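Cytochrome P450 (Bacillus megaterium, PDB 5L92) binds haem and the steroid corticosterone and oxidises steroids, probably as a monooxygenase that inserts an oxygen atom taken from molecular oxygen. Local coordinates at residues Gly54-Glu57 with Val58-Lys62; Asn34-Pro37 with Val38-Asp41. One frame throughout, in Å; residues are numbered along the deposited sequence.

Interaction 1: Gly54-Glu57 with Val58-Lys62; sequences GVKE and VLEQK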
loop_
_atom_site.group_PDB
_atom_site.type_symbol
_atom_site.label_atom_id
_atom_site.label_comp_id
_atom_site.label_asym_id
_atom_site.label_seq_id
_atom_site.Cartn_x
_atom_site.Cartn_y
_atom_site.Cartn_z
ATOM N N GLY A 54 -17.616 -6.198 -10.040
ATOM C CA GLY A 54 -17.083 -5.154 -10.902
ATOM C C GLY A 54 -15.611 -4.887 -10.652
ATOM O O GLY A 54 -14.814 -4.781 -11.596
ATOM N N VAL A 55 -15.228 -4.751 -9.378
ATOM C CA VAL A 55 -13.818 -4.535 -9.066
ATOM C C VAL A 55 -12.990 -5.700 -9.594
ATOM O O VAL A 55 -11.955 -5.507 -10.253
ATOM C CB VAL A 55 -13.621 -4.328 -7.550
ATOM C CG1 VAL A 55 -12.141 -4.368 -7.188
ATOM C CG2 VAL A 55 -14.228 -3.006 -7.084
ATOM N N LYS A 56 -13.455 -6.929 -9.347
ATOM C CA LYS A 56 -12.764 -8.117 -9.826
ATOM C C LYS A 56 -12.600 -8.096 -11.343
ATOM O O LYS A 56 -11.515 -8.373 -11.856
ATOM C CB LYS A 56 -13.536 -9.365 -9.397
ATOM C CG LYS A 56 -12.965 -10.680 -9.967
ATOM C CD LYS A 56 -13.601 -11.929 -9.329
ATOM C CE LYS A 56 -14.947 -12.273 -9.959
ATOM N NZ LYS A 56 -14.736 -12.930 -11.282
ATOM N N GLU A 57 -13.683 -7.786 -12.075
ATOM C CA GLU A 57 -13.642 -7.808 -13.528
ATOM C C GLU A 57 -12.689 -6.752 -14.079
ATOM O O GLU A 57 -11.921 -7.024 -15.007
ATOM C CB GLU A 57 -15.049 -7.610 -14.076
ATOM C CG GLU A 57 -15.207 -7.897 -15.543
ATOM C CD GLU A 57 -16.662 -8.178 -15.917
ATOM O OE1 GLU A 57 -17.567 -7.841 -15.114
ATOM O OE2 GLU A 57 -16.905 -8.749 -17.004
ATOM N N VAL A 58 -12.726 -5.544 -13.517
ATOM C CA VAL A 58 -11.845 -4.478 -13.976
ATOM C C VAL A 58 -10.400 -4.875 -13.805
ATOM O O VAL A 58 -9.575 -4.642 -14.705
ATOM C CB VAL A 58 -12.153 -3.157 -13.250
ATOM C CG1 VAL A 58 -10.975 -2.144 -13.428
ATOM C CG2 VAL A 58 -13.488 -2.570 -13.786
ATOM N N LEU A 59 -10.052 -5.456 -12.642
ATOM C CA LEU A 59 -8.662 -5.819 -12.378
ATOM C C LEU A 59 -8.216 -7.080 -13.117
ATOM O O LEU A 59 -7.030 -7.212 -13.411
ATOM C CB LEU A 59 -8.420 -5.984 -10.874
ATOM C CG LEU A 59 -8.512 -4.748 -9.996
ATOM C CD1 LEU A 59 -8.235 -5.117 -8.557
ATOM C CD2 LEU A 59 -7.584 -3.619 -10.475
ATOM N N GLU A 60 -9.116 -8.021 -13.413
ATOM C CA GLU A 60 -8.691 -9.199 -14.173
ATOM C C GLU A 60 -8.539 -8.892 -15.663
ATOM O O GLU A 60 -7.689 -9.481 -16.337
ATOM C CB GLU A 60 -9.676 -10.352 -14.007
ATOM C CG GLU A 60 -9.417 -11.177 -12.771
ATOM C CD GLU A 60 -10.527 -12.178 -12.473
ATOM O OE1 GLU A 60 -11.437 -12.362 -13.320
ATOM O OE2 GLU A 60 -10.491 -12.784 -11.380
ATOM N N GLN A 61 -9.354 -7.992 -16.201
ATOM C CA GLN A 61 -9.377 -7.783 -17.647
ATOM C C GLN A 61 -8.333 -6.738 -18.050
ATOM O O GLN A 61 -8.633 -5.608 -18.445
ATOM C CB GLN A 61 -10.779 -7.422 -18.099
ATOM C CG GLN A 61 -11.745 -8.583 -17.986
ATOM C CD GLN A 61 -12.953 -8.376 -18.858
ATOM O OE1 GLN A 61 -13.848 -7.604 -18.521
ATOM N NE2 GLN A 61 -12.970 -9.037 -20.006
ATOM N N LYS A 62 -7.083 -7.186 -17.944
ATOM C CA LYS A 62 -5.878 -6.384 -18.183
ATOM C C LYS A 62 -5.801 -5.834 -19.598
ATOM O O LYS A 62 -5.198 -4.777 -19.812
ATOM C CB LYS A 62 -4.641 -7.253 -17.942
ATOM C CG LYS A 62 -4.692 -8.515 -18.867
ATOM C CD LYS A 62 -3.842 -9.673 -18.444
ATOM C CE LYS A 62 -4.029 -10.830 -19.401
ATOM N NZ LYS A 62 -4.864 -11.889 -18.824
#
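Lys56 and Glu60, one helical turn apart, meet first through carbon: Lys56 CG lies 3.5 Å from Glu60 OE2. The lysine runs straight as far as CD and then bends twice (chi3 82°, chi4 77°), which swings the ammonium round beside the carboxylate, nearer OE1; the salt bridge is long, with Lys56 NZ 3.9 Å from Glu60 OE1. Glu60 has a stronger partner in Arg347, which forms a salt bridge to OE2, so the carboxylate has two positive groups near it and is probably kept ionised. One residue further along, and so on the next side of the helix, Glu57 and Gln61 lie side by side and point the same way. Gln61 OE1 approaches Glu57 CG at 3.3 Å, and the carboxylate and amide planes differ by 32°. On the buried face Val55 CG1 touches Leu59 CD1 at 4.2 Å, and Val58 CG2 rests on Gly54 O at 3.4 Å. All this rides on helix 52-60, the B helix of the P450 fold, joining strands 46-49 and 65-66 of the mixed sheet. Four successive i to i+4 backbone bonds set the spacing, from Val58 N to Gly54 O (2.9 Å) through to Gln61 N to Glu57 O (3.0 Å). Gln61 is the first residue to leave helical geometry, and an inverse gamma turn centred on it ends the run, with a weak bond from Lys62 N to Glu60 O. Farther out, Leu59 packs on Leu292 and on the haem-binding Arg294, its side chain about 5 Å from the haem. Met317 and Ala320 of helix 317-320 cover Val55.

Interaction 2: Asn34-Pro37 with Val38-Asp41; sequences NTAP and VQWD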
loop_
_atom_site.group_PDB
_atom_site.type_symbol
_atom_site.label_atom_id
_atom_site.label_comp_id
_atom_site.label_asym_id
_atom_site.label_seq_id
_atom_site.Cartn_x
_atom_site.Cartn_y
_atom_site.Cartn_z
ATOM N N ASN A 34 -25.548 -0.320 -3.388
ATOM C CA ASN A 34 -26.945 -0.752 -3.363
ATOM C C ASN A 34 -27.837 0.007 -4.336
ATOM O O ASN A 34 -29.031 -0.300 -4.417
ATOM C CB ASN A 34 -27.494 -0.638 -1.948
ATOM C CG ASN A 34 -27.094 -1.808 -1.110
ATOM O OD1 ASN A 34 -27.141 -2.949 -1.567
ATOM N ND2 ASN A 34 -26.648 -1.547 0.108
ATOM N N THR A 35 -27.277 0.926 -5.121
ATOM C CA THR A 35 -28.070 1.693 -6.068
ATOM C C THR A 35 -27.492 1.572 -7.479
ATOM O O THR A 35 -28.139 1.026 -8.379
ATOM C CB THR A 35 -28.176 3.159 -5.618
ATOM O OG1 THR A 35 -26.895 3.793 -5.590
ATOM C CG2 THR A 35 -28.760 3.232 -4.240
ATOM N N ALA A 36 -26.264 2.047 -7.670
ATOM C CA ALA A 36 -25.621 2.052 -8.981
ATOM C C ALA A 36 -24.126 1.814 -8.768
ATOM O O ALA A 36 -23.335 2.761 -8.664
ATOM C CB ALA A 36 -25.866 3.373 -9.716
ATOM N N PRO A 37 -23.702 0.550 -8.701
ATOM C CA PRO A 37 -22.306 0.261 -8.370
ATOM C C PRO A 37 -21.308 0.654 -9.460
ATOM O O PRO A 37 -20.109 0.662 -9.188
ATOM C CB PRO A 37 -22.315 -1.253 -8.148
ATOM C CG PRO A 37 -23.438 -1.730 -9.031
ATOM C CD PRO A 37 -24.492 -0.689 -8.835
ATOM N N VAL A 38 -21.757 0.943 -10.675
ATOM C CA VAL A 38 -20.906 1.465 -11.746
ATOM C C VAL A 38 -21.498 2.799 -12.138
ATOM O O VAL A 38 -22.624 2.849 -12.631
ATOM C CB VAL A 38 -20.840 0.520 -12.951
ATOM C CG1 VAL A 38 -20.163 1.190 -14.177
ATOM C CG2 VAL A 38 -20.113 -0.750 -12.557
ATOM N N GLN A 39 -20.765 3.890 -11.928
ATOM C CA GLN A 39 -21.362 5.157 -12.313
ATOM C C GLN A 39 -20.331 6.227 -12.603
ATOM O O GLN A 39 -19.248 6.279 -12.003
ATOM C CB GLN A 39 -22.377 5.646 -11.269
ATOM C CG GLN A 39 -21.886 6.255 -9.986
ATOM C CD GLN A 39 -23.077 6.623 -9.074
ATOM O OE1 GLN A 39 -23.346 5.965 -8.055
ATOM N NE2 GLN A 39 -23.826 7.642 -9.476
ATOM N N TRP A 40 -20.676 7.035 -13.603
ATOM C CA TRP A 40 -19.823 8.124 -14.031
ATOM C C TRP A 40 -19.983 9.270 -13.050
ATOM O O TRP A 40 -21.108 9.706 -12.757
ATOM C CB TRP A 40 -20.187 8.566 -15.443
ATOM C CG TRP A 40 -19.414 9.767 -15.936
ATOM C CD1 TRP A 40 -19.871 11.054 -16.066
ATOM C CD2 TRP A 40 -18.064 9.779 -16.388
ATOM N NE1 TRP A 40 -18.882 11.861 -16.565
ATOM C CE2 TRP A 40 -17.761 11.109 -16.777
ATOM C CE3 TRP A 40 -17.075 8.805 -16.499
ATOM C CZ2 TRP A 40 -16.514 11.486 -17.264
ATOM C CZ3 TRP A 40 -15.800 9.196 -16.995
ATOM C CH2 TRP A 40 -15.549 10.514 -17.371
ATOM N N ASP A 41 -18.863 9.733 -12.523
ATOM C CA ASP A 41 -18.836 10.909 -11.669
ATOM C C ASP A 41 -18.376 12.107 -12.480
ATOM O O ASP A 41 -17.215 12.178 -12.903
ATOM C CB ASP A 41 -17.925 10.742 -10.460
ATOM C CG ASP A 41 -18.180 11.813 -9.453
ATOM O OD1 ASP A 41 -19.292 11.798 -8.869
ATOM O OD2 ASP A 41 -17.337 12.712 -9.322
#
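Ala36 meets Gln39 across a tight bend, its methyl directed at the strand that follows. The glutamine reaches back over the bend: CG stands between its own backbone N and carbonyl carbon (chi1 76°), and the extended chain beyond it carries Gln39 CD to 3.9 Å from Ala36 O. As modelled, Gln39 OE1 lies 3.3 Å from Ala36 O; the amide is probably turned over, however, and with its nitrogen in that place the pair may be a hydrogen bond. Were Gln39 replaced by an alanine, the Ala36 carbonyl and methyl would probably lose the chain that folds against them, opening a gap on that side of the bend. Ala36 O also comes within 3.1 Å of Val38 N, but the angle is too poor for a bond. Next in line, Pro37 turns the chain with a psi of -14°. Pro37 CB is 3.4 Å from Val38 N, the ring lying beside the peptide that follows. The loop here joins helix 26-33 to strand 38-41, an outermost strand of the five-stranded mixed sheet of the P450 fold, which pairs antiparallel with strand 46-49. Gln39 pairs with Asp48 through backbone bonds, and Pro37, just ahead of the strand, is bonded in the same way to Phe50. Val38 turns its side chain mostly away from Pro37, though Val38 CG2, beside its own backbone N, still lies 3.6 Å from Pro37 C. That buried valine packs against His51, Trp47 and Ala303, while its carbonyl accepts a hydrogen bond from Lys305 NZ.

Interaction 2 comes first along the chain, at the edge of the mixed sheet; interaction 1 follows on helix 52-60, beyond strand 46-49, to which strand 38-41 pairs. Their centres are 16 Å apart and their nearest atoms about 6 Å, without touching. Both are partly buried and local, but the 54-62 turn has a hydrophobic face, from which Leu59 comes near the haem, and a charged face on its outer side, whereas the 34-41 bend lies away from the annotated sites and has a single buried valine. Regular backbone bonds between its two segments hold interaction 1; interaction 2 has no clear bond of its own, and its backbone is bonded to Asp48 and Phe50.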